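Local atomic coordinates of encapsidation protein (Bacillus phage phi29, PDB entry 5HD9), a protein that probably drives the packaging of viral DNA into the phage prohead by ATP hydrolysis, working through an ASCE-type P-loop ATPase domain. Residues Gln45-Arg50 and Ala89-Pro94; Ser110-Asp115 and Asp139-Asn144; Ala30-Pro35 and Asn64-Glu69. One frame throughout, in Å; residues are numbered along the deposited sequence.

Interaction 1: residues Gln45-Arg50 and Ala89-Pro94; sequences QFIYVR and AGWAIP
Strands 45-50 and 89-94 run parallel in register from Gln45 beside Ala89 to Arg50 beside Pro94, their axes 4.7 Å apart at closest approach and inclined by 18°. Five backbone hydrogen bonds join them. The donors Phe46, Tyr48 and Arg50 reach back to the carbonyls of Ala89, Trp91 and Ile93. The N-H groups of Trp91 and Ile93 bond in turn to the carbonyls of Phe46 and Tyr48, so each of these two residues bridges two alternate residues of strand 45-50. In the middle the bonds are shortest, Tyr48 N to Trp91 O being 2.8 Å and nearly straight.

The two faces differ in character. On one, the Phe46 ring lies over Gly90, whose CA sits 4.2 Å from the ring centroid, almost on its normal: a CH-pi contact. With chi1 at 68°, CG lies between the backbone N and the carbonyl carbon, which swings the ring across the neighbouring strand. Farther along this face, Arg50 NH1 donates to Tyr48 OH at 3.1 Å, while NH2 forms salt bridges with Glu55 and Glu116. The pairing lies where the parallel part of the ASCE sheet gives way to antiparallel strands: strand 45-50 is flanked on its other edge by strand 109-115, while strand 87-94 turns its other edge to the antiparallel strand 81-84. Against that last strand Ala89 and Gly90 form a classic beta bulge, both facing Phe82.

On the other face, Ile47 puts CG1 4.0 Å from Trp91 CE3 and its branch CG2 3.8 Å from Ile93 CD1. The indole also meets Gln45, whose OE1 lies in the ring plane at the edge, 3.6 Å from Trp91 CH2; amide and indole planes stand 71° apart. That amide is held elsewhere, OE1 by the N-H of Asn108 and NE2 by the carbonyl of Leu88.

Interaction 2: residues Ser110-Asp115 and Asp139-Asn144; sequences STIVFD and DTVFRN
Phe142 and Ile112 meet because both first torsions place the next carbon anti to the carbonyl carbon and beside the backbone N: chi1 is -70° in the phenylalanine and -60° in the isoleucine. The ring is thus carried from the helix end towards the strand, and the isoleucine extends CG1 and then CD1 towards it. This is part of a beta-alpha-beta unit, at the C-terminal end of its helix: strand 109-115 leads through helix 130-141 to strand 149-153, a building block of the P-loop NTPase fold. Phe142 is the first residue past the helix to abandon helical backbone angles, and its side chain turns back to the sheet just where the chain starts its return.

The contact is wholly apolar between side chains. Ile112 CD1 lies 3.4 Å from Phe142 CZ, a close approach, and CG1 of the same residue follows at 3.6 Å from that CZ. The two side chains meet at a slant, the methyl end of the isoleucine set against the far end of the ring. Val141, in the last turn of the helix, supplies a second surface: its CG2 stands 3.8 Å from Ile112 CD1, so this one methyl is touched by both residues.

Around the pair the core continues. Ile112 also packs on Leu137 and Met138 of the same helix and on Val49 and Cys150 of the adjoining strands, while Val141 reaches Ile47 and Tyr106. The ring of Phe142 rests against Val148 as well. The CB of Ser110 points away from segment 139-144, and its OG is hydrogen-bonded to Glu44 OE1. What faces the ring from this residue is main chain instead, with Ser110 C 3.6 Å from Phe142 CE1.

Interaction 3: residues Ala30-Pro35 and Asn64-Glu69; sequences AMKVYP and NDVAQE
Val66 drives one methyl, CG1, between two residues of helix 26-42, and there the packing is tight: Val66 CG1 lies 3.7 Å from Lys32 CB and 3.8 Å from Val33 CG2. Chi1 of Val66, -59°, sets CG1 anti to the carbonyl carbon and so aims this branch at the helix. On the helix side, Val33 presents CG2, and the two valines meet at a slant. Lys32 contributes only the root of its chain here, for the rest runs on past Asp65.

Outward from this apolar centre the contact becomes looser and polar. The aliphatic part of Lys32 passes the Asp65 carboxylate, with Lys32 CE 3.5 Å from Asp65 OD2, but the chain is bent at its last torsion, chi4 -3°. The ammonium nitrogen NZ consequently stays 4.5 Å from Asp65 OD2, beyond salt-bridge range, and the opposite charges probably attract only weakly. At the other end, Glu69 brings OE1 within 4.2 Å of Val33 CG1; its other oxygen, OE2, is hydrogen-bonded to the Tyr29 hydroxyl. Asp65 and Glu69 are both exposed, whereas Val66 and Lys32 are buried.

Helix 26-42 begins within the probable P-loop (Walker A), whose pattern includes Gly21, Gly26, Lys27 and Ser28. Segment 64-69, in the loop between strands 45-50 and 75-78, packs on the side of this helix that carries Lys32 and Val33. Val66 rests on Tyr29 and Ile36 as well, one turn to either side of the contact, while Met31, present as selenomethionine, and Tyr34 pack on strands 109-115 and 149-153.

How the interactions relate
Interactions 1 and 2 share the central sheet: strands 45-50 and 109-115 are neighbours in it, joined by probable backbone hydrogen bonds such as Val49 N to Val113 O. Both contacts are buried, yet interaction 1 rests on main-chain hydrogen bonding between strands, whereas interaction 2 is apolar packing of the helix end and the residue after it on a strand. Interaction 3 lies farther out and only partly buried, pairing a small apolar centre with charged residues at the surface. Its helix nevertheless borders the other two, since Pro35 packs on Phe46 of interaction 1, and Tyr34 touches Thr111 in the strand of interaction 2.

Interaction 1: residues Gln45-Arg50 and Ala89-Pro94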
loop_
_atom_site.group_PDB
_atom_site.type_symbol
_atom_site.label_atom_id
_atom_site.label_comp_id
_atom_site.label_asym_id
_atom_site.label_seq_id
_atom_site.Cartn_x
_atom_site.Cartn_y
_atom_site.Cartn_z
ATOM N N GLN A 45 -0.087 -13.132 -2.466
ATOM C CA GLN A 45 -0.830 -12.198 -3.302
ATOM C C GLN A 45 -0.896 -10.827 -2.644
ATOM O O GLN A 45 -0.532 -10.671 -1.476
ATOM C CB GLN A 45 -2.229 -12.743 -3.577
ATOM C CG GLN A 45 -2.213 -14.008 -4.421
ATOM C CD GLN A 45 -3.545 -14.723 -4.434
ATOM O OE1 GLN A 45 -4.148 -14.962 -3.387
ATOM N NE2 GLN A 45 -4.013 -15.072 -5.626
ATOM N N PHE A 46 -1.346 -9.830 -3.397
ATOM C CA PHE A 46 -1.358 -8.465 -2.891
ATOM C C PHE A 46 -2.567 -7.686 -3.379
ATOM O O PHE A 46 -3.157 -8.014 -4.410
ATOM C CB PHE A 46 -0.074 -7.739 -3.297
ATOM C CG PHE A 46 0.039 -7.480 -4.778
ATOM C CD1 PHE A 46 0.553 -8.445 -5.627
ATOM C CD2 PHE A 46 -0.359 -6.267 -5.316
ATOM C CE1 PHE A 46 0.658 -8.209 -6.989
ATOM C CE2 PHE A 46 -0.256 -6.024 -6.676
ATOM C CZ PHE A 46 0.253 -6.995 -7.512
ATOM N N ILE A 47 -2.929 -6.657 -2.618
ATOM C CA ILE A 47 -4.020 -5.770 -2.990
ATOM C C ILE A 47 -3.523 -4.333 -3.059
ATOM O O ILE A 47 -2.898 -3.829 -2.127
ATOM C CB ILE A 47 -5.203 -5.865 -2.002
ATOM C CG1 ILE A 47 -5.747 -7.296 -1.986
ATOM C CG2 ILE A 47 -6.303 -4.873 -2.391
ATOM C CD1 ILE A 47 -6.926 -7.513 -1.074
ATOM N N TYR A 48 -3.802 -3.694 -4.189
ATOM C CA TYR A 48 -3.501 -2.287 -4.400
ATOM C C TYR A 48 -4.785 -1.494 -4.176
ATOM O O TYR A 48 -5.759 -1.650 -4.915
ATOM C CB TYR A 48 -2.939 -2.067 -5.807
ATOM C CG TYR A 48 -2.553 -0.643 -6.143
ATOM C CD1 TYR A 48 -1.536 0.003 -5.457
ATOM C CD2 TYR A 48 -3.186 0.041 -7.173
ATOM C CE1 TYR A 48 -1.176 1.302 -5.773
ATOM C CE2 TYR A 48 -2.833 1.334 -7.496
ATOM C CZ TYR A 48 -1.828 1.960 -6.796
ATOM O OH TYR A 48 -1.477 3.250 -7.121
ATOM N N VAL A 49 -4.788 -0.669 -3.138
ATOM C CA VAL A 49 -5.971 0.094 -2.768
ATOM C C VAL A 49 -5.793 1.566 -3.113
ATOM O O VAL A 49 -4.745 2.161 -2.856
ATOM C CB VAL A 49 -6.281 -0.041 -1.262
ATOM C CG1 VAL A 49 -7.522 0.765 -0.882
ATOM C CG2 VAL A 49 -6.466 -1.505 -0.891
ATOM N N ARG A 50 -6.828 2.130 -3.721
ATOM C CA ARG A 50 -6.964 3.570 -3.869
ATOM C C ARG A 50 -8.341 3.933 -3.331
ATOM O O ARG A 50 -9.231 3.088 -3.295
ATOM C CB ARG A 50 -6.797 3.997 -5.329
ATOM C CG ARG A 50 -5.436 3.639 -5.927
ATOM C CD ARG A 50 -4.304 4.406 -5.255
ATOM N NE ARG A 50 -4.419 5.845 -5.487
ATOM C CZ ARG A 50 -3.821 6.503 -6.478
ATOM N NH1 ARG A 50 -3.040 5.869 -7.347
ATOM N NH2 ARG A 50 -4.005 7.810 -6.600
ATOM N N ALA A 89 -2.443 -12.854 -9.178
ATOM C CA ALA A 89 -1.443 -12.464 -8.189
ATOM C C ALA A 89 -1.926 -11.315 -7.309
ATOM O O ALA A 89 -1.486 -11.174 -6.168
ATOM C CB ALA A 89 -0.143 -12.083 -8.885
ATOM N N GLY A 90 -2.826 -10.488 -7.830
ATOM C CA GLY A 90 -3.307 -9.360 -7.057
ATOM C C GLY A 90 -4.575 -8.712 -7.571
ATOM O O GLY A 90 -5.091 -9.072 -8.630
ATOM N N TRP A 91 -5.063 -7.744 -6.796
ATOM C CA TRP A 91 -6.286 -7.014 -7.099
ATOM C C TRP A 91 -6.088 -5.520 -6.890
ATOM O O TRP A 91 -5.377 -5.105 -5.974
ATOM C CB TRP A 91 -7.441 -7.479 -6.208
ATOM C CG TRP A 91 -7.791 -8.928 -6.319
ATOM C CD1 TRP A 91 -8.806 -9.474 -7.051
ATOM C CD2 TRP A 91 -7.136 -10.019 -5.666
ATOM N NE1 TRP A 91 -8.823 -10.838 -6.895
ATOM C CE2 TRP A 91 -7.804 -11.199 -6.048
ATOM C CE3 TRP A 91 -6.047 -10.114 -4.793
ATOM C CZ2 TRP A 91 -7.421 -12.455 -5.593
ATOM C CZ3 TRP A 91 -5.667 -11.363 -4.341
ATOM C CH2 TRP A 91 -6.352 -12.516 -4.742
ATOM N N ALA A 92 -6.730 -4.722 -7.736
ATOM C CA ALA A 92 -6.859 -3.288 -7.501
ATOM C C ALA A 92 -8.266 -3.020 -6.980
ATOM O O ALA A 92 -9.245 -3.378 -7.632
ATOM C CB ALA A 92 -6.592 -2.500 -8.773
ATOM N N ILE A 93 -8.365 -2.401 -5.806
ATOM C CA ILE A 93 -9.657 -2.192 -5.156
ATOM C C ILE A 93 -9.890 -0.725 -4.816
ATOM O O ILE A 93 -9.080 -0.117 -4.117
ATOM C CB ILE A 93 -9.768 -3.042 -3.868
ATOM C CG1 ILE A 93 -9.832 -4.524 -4.246
ATOM C CG2 ILE A 93 -10.996 -2.631 -3.046
ATOM C CD1 ILE A 93 -10.022 -5.476 -3.087
ATOM N N PRO A 94 -11.005 -0.149 -5.302
ATOM C CA PRO A 94 -11.383 1.171 -4.798
ATOM C C PRO A 94 -12.030 1.019 -3.430
ATOM O O PRO A 94 -13.026 0.306 -3.319
ATOM C CB PRO A 94 -12.387 1.689 -5.840
ATOM C CG PRO A 94 -12.464 0.620 -6.923
ATOM C CD PRO A 94 -11.979 -0.640 -6.292
#

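Interaction 2: residues Ser110-Asp115 and Asp139-Asn144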
loop_
_atom_site.group_PDB
_atom_site.type_symbol
_atom_site.label_atom_id
_atom_site.label_comp_id
_atom_site.label_asym_id
_atom_site.label_seq_id
_atom_site.Cartn_x
_atom_site.Cartn_y
_atom_site.Cartn_z
ATOM N N SER A 110 -0.966 -11.208 1.488
ATOM C CA SER A 110 -0.098 -10.898 2.623
ATOM C C SER A 110 0.354 -9.438 2.627
ATOM O O SER A 110 0.885 -8.958 3.625
ATOM C CB SER A 110 1.127 -11.817 2.628
ATOM O OG SER A 110 2.088 -11.396 1.677
ATOM N N THR A 111 0.148 -8.733 1.518
ATOM C CA THR A 111 0.495 -7.317 1.449
ATOM C C THR A 111 -0.638 -6.490 0.853
ATOM O O THR A 111 -1.215 -6.854 -0.175
ATOM C CB THR A 111 1.776 -7.083 0.618
ATOM O OG1 THR A 111 2.872 -7.794 1.210
ATOM C CG2 THR A 111 2.125 -5.602 0.574
ATOM N N ILE A 112 -0.946 -5.380 1.520
ATOM C CA ILE A 112 -1.867 -4.377 1.001
ATOM C C ILE A 112 -1.126 -3.054 0.858
ATOM O O ILE A 112 -0.491 -2.591 1.806
ATOM C CB ILE A 112 -3.091 -4.168 1.923
ATOM C CG1 ILE A 112 -3.874 -5.471 2.080
ATOM C CG2 ILE A 112 -3.996 -3.061 1.369
ATOM C CD1 ILE A 112 -4.862 -5.459 3.240
ATOM N N VAL A 113 -1.210 -2.453 -0.324
ATOM C CA VAL A 113 -0.612 -1.146 -0.560
ATOM C C VAL A 113 -1.701 -0.125 -0.867
ATOM O O VAL A 113 -2.408 -0.223 -1.869
ATOM C CB VAL A 113 0.410 -1.189 -1.705
ATOM C CG1 VAL A 113 1.015 0.191 -1.937
ATOM C CG2 VAL A 113 1.504 -2.195 -1.382
ATOM N N PHE A 114 -1.823 0.853 0.023
ATOM C CA PHE A 114 -2.820 1.905 -0.085
ATOM C C PHE A 114 -2.107 3.202 -0.436
ATOM O O PHE A 114 -1.617 3.905 0.442
ATOM C CB PHE A 114 -3.598 2.029 1.230
ATOM C CG PHE A 114 -4.766 2.983 1.184
ATOM C CD1 PHE A 114 -5.035 3.758 0.063
ATOM C CD2 PHE A 114 -5.599 3.102 2.282
ATOM C CE1 PHE A 114 -6.111 4.632 0.044
ATOM C CE2 PHE A 114 -6.677 3.975 2.268
ATOM C CZ PHE A 114 -6.931 4.739 1.147
ATOM N N ASP A 115 -2.050 3.517 -1.724
ATOM C CA ASP A 115 -1.309 4.685 -2.175
ATOM C C ASP A 115 -2.167 5.944 -2.083
ATOM O O ASP A 115 -3.386 5.894 -2.279
ATOM C CB ASP A 115 -0.807 4.481 -3.604
ATOM C CG ASP A 115 0.329 5.422 -3.967
ATOM O OD1 ASP A 115 0.776 6.199 -3.097
ATOM O OD2 ASP A 115 0.790 5.375 -5.127
ATOM N N ASP A 139 -8.952 -7.400 7.798
ATOM C CA ASP A 139 -9.368 -8.615 8.492
ATOM C C ASP A 139 -9.923 -9.643 7.512
ATOM O O ASP A 139 -9.783 -10.848 7.724
ATOM C CB ASP A 139 -10.420 -8.311 9.560
ATOM C CG ASP A 139 -9.878 -8.437 10.979
ATOM O OD1 ASP A 139 -8.896 -9.175 11.213
ATOM O OD2 ASP A 139 -10.458 -7.802 11.877
ATOM N N THR A 140 -10.553 -9.172 6.441
ATOM C CA THR A 140 -11.143 -10.076 5.462
ATOM C C THR A 140 -10.068 -10.893 4.740
ATOM O O THR A 140 -10.224 -12.102 4.560
ATOM C CB THR A 140 -11.989 -9.307 4.417
ATOM O OG1 THR A 140 -13.102 -8.682 5.064
ATOM C CG2 THR A 140 -12.515 -10.248 3.336
ATOM N N VAL A 141 -8.980 -10.241 4.334
ATOM C CA VAL A 141 -7.989 -10.891 3.477
ATOM C C VAL A 141 -6.760 -11.409 4.230
ATOM O O VAL A 141 -6.067 -12.299 3.733
ATOM C CB VAL A 141 -7.517 -9.939 2.346
ATOM C CG1 VAL A 141 -8.707 -9.480 1.518
ATOM C CG2 VAL A 141 -6.746 -8.743 2.901
ATOM N N PHE A 142 -6.489 -10.867 5.416
ATOM C CA PHE A 142 -5.390 -11.369 6.245
ATOM C C PHE A 142 -5.878 -12.451 7.197
ATOM O O PHE A 142 -6.728 -12.212 8.057
ATOM C CB PHE A 142 -4.730 -10.239 7.047
ATOM C CG PHE A 142 -3.936 -9.268 6.209
ATOM C CD1 PHE A 142 -3.520 -9.599 4.927
ATOM C CD2 PHE A 142 -3.598 -8.024 6.712
ATOM C CE1 PHE A 142 -2.789 -8.706 4.167
ATOM C CE2 PHE A 142 -2.866 -7.128 5.956
ATOM C CZ PHE A 142 -2.461 -7.470 4.682
ATOM N N ARG A 143 -5.322 -13.646 7.035
ATOM C CA ARG A 143 -5.708 -14.802 7.832
ATOM C C ARG A 143 -5.250 -14.660 9.280
ATOM O O ARG A 143 -5.963 -15.046 10.209
ATOM C CB ARG A 143 -5.123 -16.074 7.221
ATOM C CG ARG A 143 -5.677 -17.350 7.807
ATOM C CD ARG A 143 -6.465 -18.127 6.770
ATOM N NE ARG A 143 -6.750 -19.484 7.221
ATOM C CZ ARG A 143 -6.986 -20.511 6.412
ATOM N NH1 ARG A 143 -6.967 -20.349 5.093
ATOM N NH2 ARG A 143 -7.234 -21.705 6.925
ATOM N N ASN A 144 -4.050 -14.120 9.467
ATOM C CA ASN A 144 -3.544 -13.823 10.803
ATOM C C ASN A 144 -2.478 -12.728 10.758
ATOM O O ASN A 144 -2.239 -12.129 9.712
ATOM C CB ASN A 144 -2.996 -15.091 11.463
ATOM C CG ASN A 144 -1.959 -15.796 10.613
ATOM O OD1 ASN A 144 -1.121 -15.163 9.972
ATOM N ND2 ASN A 144 -2.016 -17.122 10.602
#

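Interaction 3: residues Ala30-Pro35 and Asn64-Glu69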
loop_
_atom_site.group_PDB
_atom_site.type_symbol
_atom_site.label_atom_id
_atom_site.label_comp_id
_atom_site.label_asym_id
_atom_site.label_seq_id
_atom_site.Cartn_x
_atom_site.Cartn_y
_atom_site.Cartn_z
ATOM N N ALA A 30 8.859 1.119 -5.189
ATOM C CA ALA A 30 9.322 0.054 -4.309
ATOM C C ALA A 30 8.179 -0.865 -3.895
ATOM O O ALA A 30 8.360 -2.077 -3.762
ATOM C CB ALA A 30 9.991 0.645 -3.077
HETATM N N MSE A 31 6.999 -0.285 -3.695
HETATM C CA MSE A 31 5.857 -1.043 -3.199
HETATM C C MSE A 31 5.073 -1.697 -4.336
HETATM O O MSE A 31 4.018 -2.295 -4.109
HETATM C CB MSE A 31 4.943 -0.141 -2.366
HETATM C CG MSE A 31 5.528 0.262 -1.011
HETATM SE SE MSE A 31 6.104 -1.271 0.068
HETATM C CE MSE A 31 7.996 -1.306 -0.383
ATOM N N LYS A 32 5.585 -1.569 -5.557
ATOM C CA LYS A 32 5.149 -2.419 -6.658
ATOM C C LYS A 32 6.099 -3.624 -6.720
ATOM O O LYS A 32 5.666 -4.771 -6.823
ATOM C CB LYS A 32 5.140 -1.663 -7.995
ATOM C CG LYS A 32 4.050 -0.593 -8.156
ATOM C CD LYS A 32 4.076 -0.021 -9.580
ATOM C CE LYS A 32 3.016 1.057 -9.848
ATOM N NZ LYS A 32 2.080 1.329 -8.722
ATOM N N VAL A 33 7.397 -3.347 -6.635
ATOM C CA VAL A 33 8.431 -4.382 -6.707
ATOM C C VAL A 33 8.322 -5.410 -5.583
ATOM O O VAL A 33 8.478 -6.608 -5.819
ATOM C CB VAL A 33 9.855 -3.762 -6.663
ATOM C CG1 VAL A 33 10.934 -4.847 -6.533
ATOM C CG2 VAL A 33 10.105 -2.926 -7.897
ATOM N N TYR A 34 8.069 -4.946 -4.363
ATOM C CA TYR A 34 8.073 -5.838 -3.207
ATOM C C TYR A 34 6.999 -6.929 -3.315
ATOM O O TYR A 34 7.326 -8.111 -3.253
ATOM C CB TYR A 34 7.901 -5.042 -1.909
ATOM C CG TYR A 34 7.696 -5.916 -0.691
ATOM C CD1 TYR A 34 8.763 -6.586 -0.111
ATOM C CD2 TYR A 34 6.437 -6.074 -0.124
ATOM C CE1 TYR A 34 8.585 -7.392 0.997
ATOM C CE2 TYR A 34 6.248 -6.876 0.984
ATOM C CZ TYR A 34 7.324 -7.534 1.540
ATOM O OH TYR A 34 7.134 -8.331 2.646
ATOM N N PRO A 35 5.721 -6.549 -3.486
ATOM C CA PRO A 35 4.697 -7.602 -3.578
ATOM C C PRO A 35 4.852 -8.512 -4.800
ATOM O O PRO A 35 4.509 -9.689 -4.721
ATOM C CB PRO A 35 3.380 -6.816 -3.648
ATOM C CG PRO A 35 3.765 -5.423 -4.030
ATOM C CD PRO A 35 5.127 -5.202 -3.476
ATOM N N ASN A 64 3.895 -0.889 -15.746
ATOM C CA ASN A 64 4.840 -0.175 -16.608
ATOM C C ASN A 64 6.080 0.313 -15.857
ATOM O O ASN A 64 7.188 0.278 -16.395
ATOM C CB ASN A 64 4.156 1.015 -17.289
ATOM C CG ASN A 64 3.214 0.595 -18.402
ATOM O OD1 ASN A 64 3.197 -0.565 -18.814
ATOM N ND2 ASN A 64 2.432 1.543 -18.904
ATOM N N ASP A 65 5.893 0.776 -14.624
ATOM C CA ASP A 65 7.007 1.235 -13.797
ATOM C C ASP A 65 8.068 0.153 -13.621
ATOM O O ASP A 65 9.266 0.427 -13.677
ATOM C CB ASP A 65 6.511 1.674 -12.415
ATOM C CG ASP A 65 5.873 3.046 -12.423
ATOM O OD1 ASP A 65 6.229 3.873 -13.287
ATOM O OD2 ASP A 65 5.019 3.299 -11.547
ATOM N N VAL A 66 7.610 -1.078 -13.429
ATOM C CA VAL A 66 8.459 -2.151 -12.932
ATOM C C VAL A 66 8.674 -3.270 -13.949
ATOM O O VAL A 66 9.274 -4.297 -13.631
ATOM C CB VAL A 66 7.850 -2.749 -11.649
ATOM C CG1 VAL A 66 7.710 -1.667 -10.590
ATOM C CG2 VAL A 66 6.489 -3.376 -11.943
ATOM N N ALA A 67 8.185 -3.072 -15.169
ATOM C CA ALA A 67 8.272 -4.097 -16.202
ATOM C C ALA A 67 9.720 -4.492 -16.488
ATOM O O ALA A 67 10.005 -5.647 -16.793
ATOM C CB ALA A 67 7.599 -3.617 -17.479
ATOM N N GLN A 68 10.636 -3.534 -16.375
ATOM C CA GLN A 68 12.036 -3.790 -16.692
ATOM C C GLN A 68 12.721 -4.605 -15.591
ATOM O O GLN A 68 13.798 -5.156 -15.804
ATOM C CB GLN A 68 12.789 -2.473 -16.914
ATOM C CG GLN A 68 12.015 -1.416 -17.703
ATOM C CD GLN A 68 11.460 -1.933 -19.021
ATOM O OE1 GLN A 68 12.028 -2.831 -19.641
ATOM N NE2 GLN A 68 10.339 -1.364 -19.452
ATOM N N GLU A 69 12.095 -4.684 -14.420
ATOM C CA GLU A 69 12.638 -5.459 -13.302
ATOM C C GLU A 69 12.340 -6.947 -13.412
ATOM O O GLU A 69 13.024 -7.772 -12.800
ATOM C CB GLU A 69 12.075 -4.944 -11.979
ATOM C CG GLU A 69 12.608 -3.576 -11.576
ATOM C CD GLU A 69 13.536 -3.604 -10.350
ATOM O OE1 GLU A 69 13.694 -4.671 -9.720
ATOM O OE2 GLU A 69 14.111 -2.548 -10.014
#